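Local atomic coordinates of periplasmic beta-glucosidase (Pseudomonas aeruginosa, PDB entry 6R5T), a protein that probably hydrolyses terminal, non-reducing beta-D-glucosyl residues with release of beta-D-glucose, as a periplasmic member of glycoside hydrolase family 3. Residues V219-N224 with P230-R235. The protein carries 1 engineered substitution. Residues are numbered along the deposited sequence; the frame is centred on the assembly and turned at random.
Sequences VMVSLN and PATANR. With BGC (beta-D-glucopyranose), chain C.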
loop_
_atom_site.group_PDB
_atom_site.type_symbol
_atom_site.label_atom_id
_atom_site.label_comp_id
_atom_site.label_asym_id
_atom_site.label_seq_id
_atom_site.Cartn_x
_atom_site.Cartn_y
_atom_site.Cartn_z
ATOM N N VAL A 219 -12.772 -15.042 -20.748
ATOM C CA VAL A 219 -12.110 -14.160 -19.764
ATOM C C VAL A 219 -13.190 -13.368 -19.014
ATOM O O VAL A 219 -14.037 -12.737 -19.657
ATOM C CB VAL A 219 -11.126 -13.220 -20.474
ATOM C CG1 VAL A 219 -10.632 -12.133 -19.492
ATOM C CG2 VAL A 219 -10.008 -13.970 -21.112
ATOM N N MET A 220 -13.170 -13.394 -17.675
ATOM C CA MET A 220 -14.089 -12.600 -16.844
ATOM C C MET A 220 -13.369 -11.308 -16.440
ATOM O O MET A 220 -12.271 -11.379 -15.881
ATOM C CB MET A 220 -14.578 -13.355 -15.609
ATOM C CG MET A 220 -15.505 -12.489 -14.852
ATOM S SD MET A 220 -16.175 -13.312 -13.409
ATOM C CE MET A 220 -17.643 -13.982 -14.201
ATOM N N VAL A 221 -13.968 -10.190 -16.788
ATOM C CA VAL A 221 -13.406 -8.839 -16.567
ATOM C C VAL A 221 -13.582 -8.454 -15.096
ATOM O O VAL A 221 -14.577 -8.802 -14.479
ATOM C CB VAL A 221 -14.019 -7.857 -17.568
ATOM C CG1 VAL A 221 -13.422 -6.483 -17.372
ATOM C CG2 VAL A 221 -13.787 -8.385 -18.989
ATOM N N SER A 222 -12.611 -7.741 -14.554
ATOM C CA SER A 222 -12.604 -7.358 -13.128
ATOM C C SER A 222 -13.468 -6.138 -12.824
ATOM O O SER A 222 -13.940 -5.416 -13.730
ATOM C CB SER A 222 -11.180 -7.182 -12.702
ATOM O OG SER A 222 -10.632 -6.013 -13.257
ATOM N N LEU A 223 -13.648 -5.884 -11.535
ATOM C CA LEU A 223 -14.513 -4.797 -11.042
ATOM C C LEU A 223 -13.746 -3.512 -10.752
ATOM O O LEU A 223 -14.422 -2.508 -10.515
ATOM C CB LEU A 223 -15.190 -5.288 -9.767
ATOM C CG LEU A 223 -16.288 -6.339 -9.935
ATOM C CD1 LEU A 223 -16.635 -6.904 -8.551
ATOM C CD2 LEU A 223 -17.509 -5.747 -10.565
ATOM N N ASN A 224 -12.424 -3.563 -10.714
ATOM C CA ASN A 224 -11.601 -2.414 -10.277
ATOM C C ASN A 224 -11.231 -1.470 -11.445
ATOM O O ASN A 224 -11.253 -1.879 -12.642
ATOM C CB ASN A 224 -10.265 -2.898 -9.706
ATOM C CG ASN A 224 -9.528 -3.852 -10.617
ATOM O OD1 ASN A 224 -9.950 -5.003 -10.805
ATOM N ND2 ASN A 224 -8.426 -3.405 -11.212
ATOM N N PRO A 230 -11.938 1.864 -15.136
ATOM C CA PRO A 230 -12.534 0.558 -14.844
ATOM C C PRO A 230 -12.217 -0.447 -15.952
ATOM O O PRO A 230 -12.354 -0.144 -17.152
ATOM C CB PRO A 230 -14.039 0.842 -14.777
ATOM C CG PRO A 230 -14.115 2.281 -14.376
ATOM C CD PRO A 230 -12.929 2.927 -15.058
ATOM N N ALA A 231 -11.863 -1.668 -15.577
ATOM C CA ALA A 231 -11.559 -2.735 -16.533
ATOM C C ALA A 231 -12.716 -2.885 -17.544
ATOM O O ALA A 231 -12.445 -3.103 -18.728
ATOM C CB ALA A 231 -11.263 -4.008 -15.798
ATOM N N THR A 232 -13.932 -2.775 -17.054
ATOM C CA THR A 232 -15.156 -2.984 -17.870
ATOM C C THR A 232 -15.228 -1.947 -18.985
ATOM O O THR A 232 -15.913 -2.233 -19.997
ATOM C CB THR A 232 -16.366 -2.953 -16.955
ATOM O OG1 THR A 232 -16.148 -3.930 -15.945
ATOM C CG2 THR A 232 -17.665 -3.255 -17.687
ATOM N N ALA A 233 -14.592 -0.772 -18.839
ATOM C CA ALA A 233 -14.611 0.288 -19.877
ATOM C C ALA A 233 -13.238 0.508 -20.495
ATOM O O ALA A 233 -13.015 1.586 -21.074
ATOM C CB ALA A 233 -15.097 1.576 -19.289
ATOM N N ASN A 234 -12.330 -0.436 -20.340
ATOM C CA ASN A 234 -10.900 -0.221 -20.641
ATOM C C ASN A 234 -10.565 -0.838 -21.991
ATOM O O ASN A 234 -10.253 -2.043 -22.063
ATOM C CB ASN A 234 -10.061 -0.773 -19.496
ATOM C CG ASN A 234 -8.670 -0.206 -19.528
ATOM O OD1 ASN A 234 -8.047 -0.186 -20.601
ATOM N ND2 ASN A 234 -8.162 0.173 -18.355
ATOM N N ARG A 235 -10.685 -0.047 -23.060
ATOM C CA ARG A 235 -10.451 -0.575 -24.416
ATOM C C ARG A 235 -8.981 -0.977 -24.605
ATOM O O ARG A 235 -8.701 -1.968 -25.299
ATOM C CB ARG A 235 -10.884 0.452 -25.453
ATOM C CG ARG A 235 -10.897 -0.098 -26.872
ATOM C CD ARG A 235 -11.498 0.916 -27.840
ATOM N NE ARG A 235 -11.038 0.530 -29.163
ATOM C CZ ARG A 235 -11.612 -0.348 -29.956
ATOM N NH1 ARG A 235 -12.774 -0.906 -29.621
ATOM N NH2 ARG A 235 -11.029 -0.634 -31.114
HETATM C C2 BGC C . -17.555 -14.606 -9.662
HETATM C C3 BGC C . -18.925 -13.959 -9.944
HETATM C C4 BGC C . -19.287 -13.158 -8.663
HETATM C C5 BGC C . -18.191 -12.093 -8.486
HETATM C C6 BGC C . -18.373 -11.262 -7.235
HETATM C C1 BGC C . -16.539 -13.507 -9.329
HETATM O O1 BGC C . -15.382 -14.200 -8.978
HETATM O O2 BGC C . -17.036 -15.373 -10.742
HETATM O O3 BGC C . -19.900 -15.003 -10.138
HETATM O O4 BGC C . -20.558 -12.527 -8.890
HETATM O O5 BGC C . -16.985 -12.742 -8.212
HETATM O O6 BGC C . -17.341 -10.272 -7.155
HETATM O O HOH W 1 -16.392 -6.543 -15.456
HETATM O O HOH W 2 -14.489 -2.650 -14.128
#
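The methyl of A231 touches both V221 and S222, and the fit shows how the end of a barrel strand is tied to the turn that leads into the next helix. V221 has CG1 anti to the backbone N (chi1 -178°), which brings this branch to 3.6 Å from A231 CB. At roughly a right angle to this contact, S222 OG lies 3.3 Å from the same CB, an apolar touch for a hydroxyl whose hydrogen bonding is directed elsewhere. That hydroxyl donates to N224 OD1 at 2.7 Å, approaching from above the amide plane, about 45° out of it. One direct bond ties the backbones: A231 N donates to N224 O at 3.0 Å, nearly straight at 163°, with P230 CA-H leaning on the same oxygen. Two waters add bridges beside it. S222 O receives a hydrogen bond from each; one water continues to T232 OG1 at 2.7 Å, the other accepts from T232 N, so the carbonyl of S222, just past the strand, is bridged to T232 in the short 3-10 segment. M220 and L223 serve the other face, where M220 SD lies 3.5 Å from O2 of the bound glucose and L223 CD1 meets its O6. The contact thus backs the sugar pocket of the TIM-barrel-like domain. Strand 218-221 runs between parallel strands 172-178 and 251-253; V221 and A231 also pack on helix 235-245, whose N-cap is N234, while T232 and L223 touch helix 258-261.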